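Local coordinates for nuclease-like protein (PDB 6GRB) that probably resolves four-way Holliday junctions as a GEN1-type nuclease of the XPG/FEN1 family, with 5'-flap endonuclease activity also expected, at residues R15-I23 and H371-E379; F61-G71 and L325-Q336. All coordinates share one frame; numbering follows the deposited sequence.

Contact 1. Residues R15-I23 and H371-E379; sequences RISLCKLAI and HFSTDATPE
With chi1 at -56°, the CG of Asp375 stands beside its own backbone N, and the carboxylate reaches the end of strand 14-17. There OD2 takes the backbone N-H of Ser17, with N to OD2 2.6 Å and a nearly straight bond (172°). The donor comes from above the carboxylate plane. The other oxygen, OD1, is hydrogen-bonded to His168 NE2 of strand 168-173. The chi1 of Ser17, 157°, puts OG beside its carbonyl carbon. From this N-cap position OG accepts the backbone N-H of Lys20, 3.1 Å from Lys20 N to Ser17 OG. The same hydroxyl makes a weak bond to the carbonyl O of Ser373. The methylenes of Lys20 run across Asp375, with CD 3.6 Å from Asp375 CB, while its ammonium turns to a salt bridge with Asp24. Deeper in, Cys19 SG meets the methyl CG2 of Thr374 at 3.8 Å. Thr377 OG1 gives its proton to the carbonyl O of Thr374 at 2.7 Å, in the carbonyl plane, which holds the turn closed. That leaves Thr377 CG2 to pack on Ile23 CG2, 3.9 Å away. An alanine in place of Asp375 would probably leave the Ser17 N-H without this acceptor and remove the link to His168. The contact is thus a turn of the GEN1 C-terminal region set against a strand-to-helix junction of the XPG N-terminal region. Strand 168-173 pairs with strand 14-17, helix 55-70 lies beside Cys19, and strand 439-444 and helix 445-451 close over Ile23.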
loop_
_atom_site.group_PDB
_atom_site.type_symbol
_atom_site.label_atom_id
_atom_site.label_comp_id
_atom_site.label_asym_id
_atom_site.label_seq_id
_atom_site.Cartn_x
_atom_site.Cartn_y
_atom_site.Cartn_z
ATOM N N ARG A 15 -11.328 -7.094 -4.153
ATOM C CA ARG A 15 -10.135 -7.275 -4.967
ATOM C C ARG A 15 -10.265 -6.208 -6.045
ATOM O O ARG A 15 -11.335 -6.051 -6.631
ATOM C CB ARG A 15 -10.109 -8.669 -5.591
ATOM C CG ARG A 15 -9.118 -9.621 -4.940
ATOM C CD ARG A 15 -7.694 -9.324 -5.384
ATOM N NE ARG A 15 -6.780 -9.218 -4.250
ATOM C CZ ARG A 15 -5.567 -9.761 -4.216
ATOM N NH1 ARG A 15 -5.118 -10.453 -5.255
ATOM N NH2 ARG A 15 -4.803 -9.613 -3.143
ATOM N N ILE A 16 -9.192 -5.472 -6.316
ATOM C CA ILE A 16 -9.279 -4.397 -7.294
ATOM C C ILE A 16 -7.900 -4.140 -7.885
ATOM O O ILE A 16 -6.888 -4.183 -7.186
ATOM C CB ILE A 16 -9.875 -3.126 -6.667
ATOM C CG1 ILE A 16 -10.111 -2.066 -7.737
ATOM C CG2 ILE A 16 -8.974 -2.586 -5.553
ATOM C CD1 ILE A 16 -10.644 -0.783 -7.156
ATOM N N SER A 17 -7.873 -3.896 -9.193
ATOM C CA SER A 17 -6.646 -3.564 -9.901
ATOM C C SER A 17 -6.009 -2.289 -9.340
ATOM O O SER A 17 -6.622 -1.217 -9.369
ATOM C CB SER A 17 -6.979 -3.401 -11.384
ATOM O OG SER A 17 -6.042 -2.600 -12.064
ATOM N N LEU A 18 -4.771 -2.399 -8.854
ATOM C CA LEU A 18 -4.048 -1.223 -8.365
ATOM C C LEU A 18 -3.983 -0.119 -9.420
ATOM O O LEU A 18 -4.076 1.075 -9.107
ATOM C CB LEU A 18 -2.639 -1.626 -7.935
ATOM C CG LEU A 18 -1.797 -0.618 -7.160
ATOM C CD1 LEU A 18 -2.634 0.058 -6.071
ATOM C CD2 LEU A 18 -0.591 -1.322 -6.547
ATOM N N CYS A 19 -3.819 -0.504 -10.680
ATOM C CA CYS A 19 -3.912 0.469 -11.757
ATOM C C CYS A 19 -5.270 1.176 -11.764
ATOM O O CYS A 19 -5.344 2.372 -12.062
ATOM C CB CYS A 19 -3.635 -0.216 -13.094
ATOM S SG CYS A 19 -4.042 0.791 -14.532
ATOM N N LYS A 20 -6.360 0.468 -11.446
ATOM C CA LYS A 20 -7.654 1.154 -11.452
ATOM C C LYS A 20 -7.757 2.158 -10.310
ATOM O O LYS A 20 -8.316 3.243 -10.487
ATOM C CB LYS A 20 -8.812 0.169 -11.376
ATOM C CG LYS A 20 -10.149 0.883 -11.514
ATOM C CD LYS A 20 -11.334 -0.038 -11.477
ATOM C CE LYS A 20 -12.576 0.727 -11.056
ATOM N NZ LYS A 20 -12.783 1.847 -12.011
ATOM N N LEU A 21 -7.214 1.829 -9.137
ATOM C CA LEU A 21 -7.232 2.781 -8.034
ATOM C C LEU A 21 -6.397 4.003 -8.357
ATOM O O LEU A 21 -6.806 5.135 -8.084
ATOM C CB LEU A 21 -6.710 2.131 -6.758
ATOM C CG LEU A 21 -7.586 1.102 -6.075
ATOM C CD1 LEU A 21 -6.740 0.378 -5.036
ATOM C CD2 LEU A 21 -8.793 1.774 -5.434
ATOM N N ALA A 22 -5.198 3.791 -8.901
ATOM C CA ALA A 22 -4.332 4.916 -9.240
ATOM C C ALA A 22 -4.987 5.834 -10.273
ATOM O O ALA A 22 -4.974 7.062 -10.124
ATOM C CB ALA A 22 -2.987 4.399 -9.757
ATOM N N ILE A 23 -5.561 5.255 -11.334
ATOM C CA ILE A 23 -6.072 6.080 -12.418
ATOM C C ILE A 23 -7.426 6.709 -12.059
ATOM O O ILE A 23 -7.720 7.831 -12.490
ATOM C CB ILE A 23 -6.136 5.249 -13.707
ATOM C CG1 ILE A 23 -4.725 4.851 -14.147
ATOM C CG2 ILE A 23 -6.826 6.009 -14.823
ATOM C CD1 ILE A 23 -3.854 6.017 -14.643
ATOM N N HIS A 371 -8.367 -4.111 -20.751
ATOM C CA HIS A 371 -8.034 -5.456 -20.321
ATOM C C HIS A 371 -8.512 -5.688 -18.889
ATOM O O HIS A 371 -8.528 -4.768 -18.065
ATOM C CB HIS A 371 -6.521 -5.649 -20.433
ATOM C CG HIS A 371 -6.075 -7.067 -20.312
ATOM N ND1 HIS A 371 -5.370 -7.528 -19.221
ATOM C CD2 HIS A 371 -6.224 -8.125 -21.146
ATOM C CE1 HIS A 371 -5.112 -8.814 -19.382
ATOM N NE2 HIS A 371 -5.616 -9.200 -20.545
ATOM N N PHE A 372 -8.905 -6.937 -18.592
ATOM C CA PHE A 372 -9.468 -7.256 -17.279
ATOM C C PHE A 372 -8.452 -7.127 -16.153
ATOM O O PHE A 372 -8.858 -7.082 -14.987
ATOM C CB PHE A 372 -10.049 -8.675 -17.253
ATOM C CG PHE A 372 -9.015 -9.760 -17.445
ATOM C CD1 PHE A 372 -8.260 -10.231 -16.373
ATOM C CD2 PHE A 372 -8.804 -10.312 -18.702
ATOM C CE1 PHE A 372 -7.310 -11.201 -16.552
ATOM C CE2 PHE A 372 -7.869 -11.300 -18.891
ATOM C CZ PHE A 372 -7.116 -11.748 -17.817
ATOM N N SER A 373 -7.152 -7.116 -16.468
ATOM C CA SER A 373 -6.124 -7.009 -15.433
ATOM C C SER A 373 -6.026 -5.605 -14.856
ATOM O O SER A 373 -5.382 -5.419 -13.822
ATOM C CB SER A 373 -4.747 -7.419 -15.977
ATOM O OG SER A 373 -4.144 -6.361 -16.709
ATOM N N THR A 374 -6.610 -4.612 -15.521
ATOM C CA THR A 374 -6.724 -3.245 -15.015
ATOM C C THR A 374 -8.160 -2.910 -14.611
ATOM O O THR A 374 -8.505 -1.736 -14.476
ATOM C CB THR A 374 -6.241 -2.255 -16.070
ATOM O OG1 THR A 374 -7.000 -2.474 -17.264
ATOM C CG2 THR A 374 -4.750 -2.430 -16.358
ATOM N N ASP A 375 -9.001 -3.933 -14.427
ATOM C CA ASP A 375 -10.453 -3.781 -14.268
ATOM C C ASP A 375 -11.003 -2.827 -15.335
ATOM O O ASP A 375 -11.814 -1.927 -15.073
ATOM C CB ASP A 375 -10.816 -3.335 -12.843
ATOM C CG ASP A 375 -10.275 -4.295 -11.773
ATOM O OD1 ASP A 375 -10.122 -5.492 -12.043
ATOM O OD2 ASP A 375 -9.973 -3.850 -10.646
ATOM N N ALA A 376 -10.499 -3.020 -16.560
ATOM C CA ALA A 376 -10.912 -2.280 -17.754
ATOM C C ALA A 376 -10.529 -0.799 -17.696
ATOM O O ALA A 376 -11.305 0.070 -18.089
ATOM C CB ALA A 376 -12.405 -2.441 -18.010
ATOM N N THR A 377 -9.332 -0.493 -17.207
ATOM C CA THR A 377 -8.782 0.838 -17.435
ATOM C C THR A 377 -8.347 0.960 -18.891
ATOM O O THR A 377 -7.615 0.091 -19.393
ATOM C CB THR A 377 -7.590 1.120 -16.547
ATOM O OG1 THR A 377 -7.918 0.814 -15.192
ATOM C CG2 THR A 377 -7.220 2.593 -16.643
ATOM N N PRO A 378 -8.779 1.998 -19.607
ATOM C CA PRO A 378 -8.351 2.157 -21.005
ATOM C C PRO A 378 -6.845 2.349 -21.099
ATOM O O PRO A 378 -6.267 3.186 -20.411
ATOM C CB PRO A 378 -9.112 3.404 -21.468
ATOM C CG PRO A 378 -10.308 3.448 -20.582
ATOM C CD PRO A 378 -9.871 2.918 -19.250
ATOM N N GLU A 379 -6.207 1.561 -21.958
ATOM C CA GLU A 379 -4.776 1.670 -22.177
ATOM C C GLU A 379 -4.517 1.875 -23.655
ATOM O O GLU A 379 -5.285 1.417 -24.505
ATOM C CB GLU A 379 -4.027 0.436 -21.680
ATOM C CG GLU A 379 -4.004 0.298 -20.162
ATOM C CD GLU A 379 -3.312 -0.977 -19.717
ATOM O OE1 GLU A 379 -2.320 -0.882 -18.964
ATOM O OE2 GLU A 379 -3.750 -2.068 -20.141
#

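Contact 2. Residues F61-G71 and L325-Q336; sequences FYRFVRLLSLG and LIKVLAPGLLVQ
Leu68 is the main bump of helix 55-70. It fits as a knob into a hole formed by Leu329, Gly332, Leu333 and Gln336 of helix 318-340. Gly332 makes the floor low: its CA lies 3.8 Å from Leu68 CB, and a side chain here would probably crowd that atom. Ser69 lies over the same glycine, its OG 3.5 Å from Gly332 CA. That hydroxyl is tied to its own helix by a bond to Val65 O. Val65 is the second bump, its CG1 3.2 Å from Val328 O and its CG2 over a face of the Phe61 ring. The return bumps are Val328 and Val335. Val328 CG1 touches both aromatic rings, 3.8 Å from Phe61 CE1 at the ring edge and 3.6 Å from Tyr62 CE1. Leu325 CD1 also meets the edge of Phe61. Val335 fits near the Schellman motif at Gly71, its CG1 on Leu68 O and CG2 on Ser69 O. The XPG N-terminal region thus joins helix 318-340 at its kink, where Pro331 and Gly332 break the helical hydrogen bonding. The axes of 61-70 and 325-336 approach to 7.4 Å, at 33° to each other. So close an approach is typical of helices that meet at a glycine.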
loop_
_atom_site.group_PDB
_atom_site.type_symbol
_atom_site.label_atom_id
_atom_site.label_comp_id
_atom_site.label_asym_id
_atom_site.label_seq_id
_atom_site.Cartn_x
_atom_site.Cartn_y
_atom_site.Cartn_z
ATOM N N PHE A 61 13.170 -4.160 -6.150
ATOM C CA PHE A 61 13.453 -3.394 -7.359
ATOM C C PHE A 61 12.310 -3.507 -8.375
ATOM O O PHE A 61 11.818 -2.494 -8.880
ATOM C CB PHE A 61 14.794 -3.875 -7.950
ATOM C CG PHE A 61 15.153 -3.245 -9.265
ATOM C CD1 PHE A 61 14.747 -3.819 -10.458
ATOM C CD2 PHE A 61 15.905 -2.082 -9.316
ATOM C CE1 PHE A 61 15.065 -3.234 -11.672
ATOM C CE2 PHE A 61 16.215 -1.493 -10.524
ATOM C CZ PHE A 61 15.798 -2.064 -11.698
ATOM N N TYR A 62 11.864 -4.732 -8.676
ATOM C CA TYR A 62 10.827 -4.910 -9.687
ATOM C C TYR A 62 9.489 -4.310 -9.235
ATOM O O TYR A 62 8.802 -3.669 -10.033
ATOM C CB TYR A 62 10.702 -6.391 -10.058
ATOM C CG TYR A 62 11.833 -6.907 -10.935
ATOM C CD1 TYR A 62 12.042 -6.386 -12.210
ATOM C CD2 TYR A 62 12.681 -7.917 -10.495
ATOM C CE1 TYR A 62 13.060 -6.838 -13.021
ATOM C CE2 TYR A 62 13.716 -8.388 -11.303
ATOM C CZ TYR A 62 13.898 -7.839 -12.570
ATOM O OH TYR A 62 14.910 -8.301 -13.384
ATOM N N ARG A 63 9.132 -4.441 -7.953
ATOM C CA ARG A 63 7.940 -3.756 -7.438
ATOM C C ARG A 63 8.052 -2.232 -7.532
ATOM O O ARG A 63 7.039 -1.549 -7.699
ATOM C CB ARG A 63 7.668 -4.152 -5.981
ATOM C CG ARG A 63 7.496 -5.641 -5.753
ATOM C CD ARG A 63 6.044 -6.055 -5.676
ATOM N NE ARG A 63 5.902 -7.512 -5.647
ATOM C CZ ARG A 63 4.820 -8.139 -5.190
ATOM N NH1 ARG A 63 3.801 -7.421 -4.725
ATOM N NH2 ARG A 63 4.758 -9.474 -5.191
ATOM N N PHE A 64 9.262 -1.682 -7.397
ATOM C CA PHE A 64 9.438 -0.234 -7.507
ATOM C C PHE A 64 9.229 0.237 -8.946
ATOM O O PHE A 64 8.658 1.314 -9.176
ATOM C CB PHE A 64 10.825 0.181 -6.995
ATOM C CG PHE A 64 10.973 0.120 -5.506
ATOM C CD1 PHE A 64 9.972 -0.414 -4.710
ATOM C CD2 PHE A 64 12.106 0.635 -4.884
ATOM C CE1 PHE A 64 10.101 -0.453 -3.331
ATOM C CE2 PHE A 64 12.239 0.608 -3.481
ATOM C CZ PHE A 64 11.245 0.052 -2.708
ATOM N N VAL A 65 9.695 -0.556 -9.922
ATOM C CA VAL A 65 9.419 -0.279 -11.332
ATOM C C VAL A 65 7.923 -0.382 -11.606
ATOM O O VAL A 65 7.351 0.430 -12.354
ATOM C CB VAL A 65 10.220 -1.233 -12.245
ATOM C CG1 VAL A 65 10.029 -0.876 -13.735
ATOM C CG2 VAL A 65 11.695 -1.242 -11.880
ATOM N N ARG A 66 7.258 -1.363 -10.997
ATOM C CA ARG A 66 5.815 -1.461 -11.154
ATOM C C ARG A 66 5.117 -0.219 -10.600
ATOM O O ARG A 66 4.188 0.307 -11.226
ATOM C CB ARG A 66 5.287 -2.740 -10.498
ATOM C CG ARG A 66 3.832 -3.035 -10.869
ATOM C CD ARG A 66 3.415 -4.470 -10.548
ATOM N NE ARG A 66 4.178 -5.464 -11.308
ATOM C CZ ARG A 66 3.836 -5.954 -12.504
ATOM N NH1 ARG A 66 2.715 -5.560 -13.106
ATOM N NH2 ARG A 66 4.619 -6.853 -13.102
ATOM N N LEU A 67 5.577 0.291 -9.447
ATOM C CA LEU A 67 5.005 1.529 -8.920
ATOM C C LEU A 67 5.313 2.726 -9.812
ATOM O O LEU A 67 4.532 3.680 -9.855
ATOM C CB LEU A 67 5.510 1.801 -7.501
ATOM C CG LEU A 67 5.070 0.870 -6.361
ATOM C CD1 LEU A 67 5.798 1.245 -5.057
ATOM C CD2 LEU A 67 3.520 0.843 -6.189
ATOM N N LEU A 68 6.464 2.717 -10.491
ATOM C CA LEU A 68 6.749 3.765 -11.465
ATOM C C LEU A 68 5.682 3.808 -12.546
ATOM O O LEU A 68 5.222 4.888 -12.928
ATOM C CB LEU A 68 8.122 3.556 -12.094
ATOM C CG LEU A 68 9.311 4.197 -11.384
ATOM C CD1 LEU A 68 10.473 4.253 -12.377
ATOM C CD2 LEU A 68 8.997 5.600 -10.805
ATOM N N SER A 69 5.254 2.633 -13.031
ATOM C CA SER A 69 4.360 2.552 -14.184
ATOM C C SER A 69 2.906 2.744 -13.817
ATOM O O SER A 69 2.096 3.060 -14.699
ATOM C CB SER A 69 4.523 1.203 -14.873
ATOM O OG SER A 69 5.910 0.930 -14.995
ATOM N N LEU A 70 2.551 2.513 -12.552
ATOM C CA LEU A 70 1.236 2.887 -12.053
ATOM C C LEU A 70 1.124 4.388 -11.794
ATOM O O LEU A 70 0.012 4.893 -11.646
ATOM C CB LEU A 70 0.913 2.086 -10.779
ATOM C CG LEU A 70 0.962 0.550 -10.887
ATOM C CD1 LEU A 70 0.981 -0.096 -9.537
ATOM C CD2 LEU A 70 -0.215 0.029 -11.689
ATOM N N GLY A 71 2.233 5.116 -11.771
ATOM C CA GLY A 71 2.204 6.521 -11.387
ATOM C C GLY A 71 1.793 6.776 -9.946
ATOM O O GLY A 71 1.040 7.720 -9.675
ATOM N N LEU A 325 19.058 -3.215 -17.521
ATOM C CA LEU A 325 18.453 -2.142 -16.745
ATOM C C LEU A 325 17.554 -1.296 -17.619
ATOM O O LEU A 325 16.461 -0.903 -17.193
ATOM C CB LEU A 325 19.535 -1.276 -16.084
ATOM C CG LEU A 325 19.139 0.044 -15.415
ATOM C CD1 LEU A 325 18.177 -0.162 -14.257
ATOM C CD2 LEU A 325 20.365 0.760 -14.949
ATOM N N ILE A 326 17.997 -1.033 -18.856
ATOM C CA ILE A 326 17.238 -0.227 -19.816
ATOM C C ILE A 326 15.894 -0.871 -20.123
ATOM O O ILE A 326 14.858 -0.208 -20.101
ATOM C CB ILE A 326 18.058 -0.028 -21.104
ATOM C CG1 ILE A 326 19.275 0.853 -20.845
ATOM C CG2 ILE A 326 17.208 0.570 -22.190
ATOM C CD1 ILE A 326 20.412 0.586 -21.830
ATOM N N LYS A 327 15.899 -2.168 -20.450
ATOM C CA LYS A 327 14.654 -2.852 -20.801
ATOM C C LYS A 327 13.641 -2.771 -19.666
ATOM O O LYS A 327 12.456 -2.506 -19.897
ATOM C CB LYS A 327 14.931 -4.313 -21.172
ATOM N N VAL A 328 14.100 -2.969 -18.428
ATOM C CA VAL A 328 13.211 -3.048 -17.273
ATOM C C VAL A 328 12.756 -1.666 -16.826
ATOM O O VAL A 328 11.602 -1.477 -16.429
ATOM C CB VAL A 328 13.920 -3.808 -16.140
ATOM C CG1 VAL A 328 13.078 -3.763 -14.862
ATOM C CG2 VAL A 328 14.194 -5.232 -16.577
ATOM N N LEU A 329 13.635 -0.673 -16.898
ATOM C CA LEU A 329 13.293 0.645 -16.376
ATOM C C LEU A 329 12.503 1.487 -17.364
ATOM O O LEU A 329 11.792 2.401 -16.945
ATOM C CB LEU A 329 14.572 1.390 -15.975
ATOM C CG LEU A 329 14.398 2.627 -15.094
ATOM C CD1 LEU A 329 13.754 2.202 -13.797
ATOM C CD2 LEU A 329 15.734 3.326 -14.844
ATOM N N ALA A 330 12.620 1.225 -18.668
ATOM C CA ALA A 330 12.151 2.196 -19.655
ATOM C C ALA A 330 10.649 2.471 -19.587
ATOM O O ALA A 330 10.264 3.656 -19.581
ATOM C CB ALA A 330 12.574 1.752 -21.061
ATOM N N PRO A 331 9.756 1.469 -19.553
ATOM C CA PRO A 331 8.324 1.799 -19.450
ATOM C C PRO A 331 7.991 2.637 -18.224
ATOM O O PRO A 331 7.112 3.512 -18.291
ATOM C CB PRO A 331 7.642 0.422 -19.401
ATOM C CG PRO A 331 8.626 -0.526 -19.955
ATOM C CD PRO A 331 9.976 0.010 -19.577
ATOM N N GLY A 332 8.699 2.409 -17.109
ATOM C CA GLY A 332 8.429 3.163 -15.894
ATOM C C GLY A 332 8.765 4.638 -16.020
ATOM O O GLY A 332 7.962 5.497 -15.651
ATOM N N LEU A 333 9.973 4.956 -16.505
ATOM C CA LEU A 333 10.320 6.358 -16.746
ATOM C C LEU A 333 9.361 7.024 -17.721
ATOM O O LEU A 333 9.123 8.236 -17.624
ATOM C CB LEU A 333 11.732 6.486 -17.307
ATOM C CG LEU A 333 12.952 6.331 -16.422
ATOM C CD1 LEU A 333 14.183 6.364 -17.329
ATOM C CD2 LEU A 333 12.999 7.418 -15.371
ATOM N N LEU A 334 8.846 6.275 -18.698
ATOM C CA LEU A 334 7.845 6.835 -19.605
ATOM C C LEU A 334 6.658 7.380 -18.818
ATOM O O LEU A 334 6.209 8.512 -19.055
ATOM C CB LEU A 334 7.397 5.770 -20.616
ATOM C CG LEU A 334 6.305 5.977 -21.684
ATOM C CD1 LEU A 334 6.757 7.073 -22.648
ATOM C CD2 LEU A 334 5.945 4.719 -22.469
ATOM N N VAL A 335 6.147 6.597 -17.856
ATOM C CA VAL A 335 4.989 7.037 -17.077
ATOM C C VAL A 335 5.372 8.180 -16.150
ATOM O O VAL A 335 4.706 9.227 -16.117
ATOM C CB VAL A 335 4.377 5.876 -16.278
ATOM C CG1 VAL A 335 3.485 6.455 -15.185
ATOM C CG2 VAL A 335 3.571 4.971 -17.181
ATOM N N GLN A 336 6.452 7.985 -15.400
ATOM C CA GLN A 336 6.934 8.999 -14.471
ATOM C C GLN A 336 7.142 10.335 -15.176
ATOM O O GLN A 336 6.796 11.389 -14.642
ATOM C CB GLN A 336 8.238 8.544 -13.811
ATOM C CG GLN A 336 8.807 9.538 -12.812
ATOM C CD GLN A 336 10.135 10.117 -13.258
ATOM O OE1 GLN A 336 11.134 9.404 -13.358
ATOM N NE2 GLN A 336 10.153 11.416 -13.531
#

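Overall arrangement
From the N terminus, the chain first gives strand 14-17 and helix 18-29, the early half of contact 1. Helix 55-70 follows and supplies the first half of contact 2. A long excursion then passes through the XPG I-region and the helices that follow it before helix 318-340 returns and closes the inner loop. The outer loop closes later, at 371-379, so contact 2 is nested inside contact 1. The contact centres lie about 17 Å apart, and they touch: Leu70 packs on Leu18, Cys19 and Ala22. Together they fasten the XPG N-terminal region at two places, to helix 318-340 and to the three-stranded sheet of the GEN1 C-terminal region.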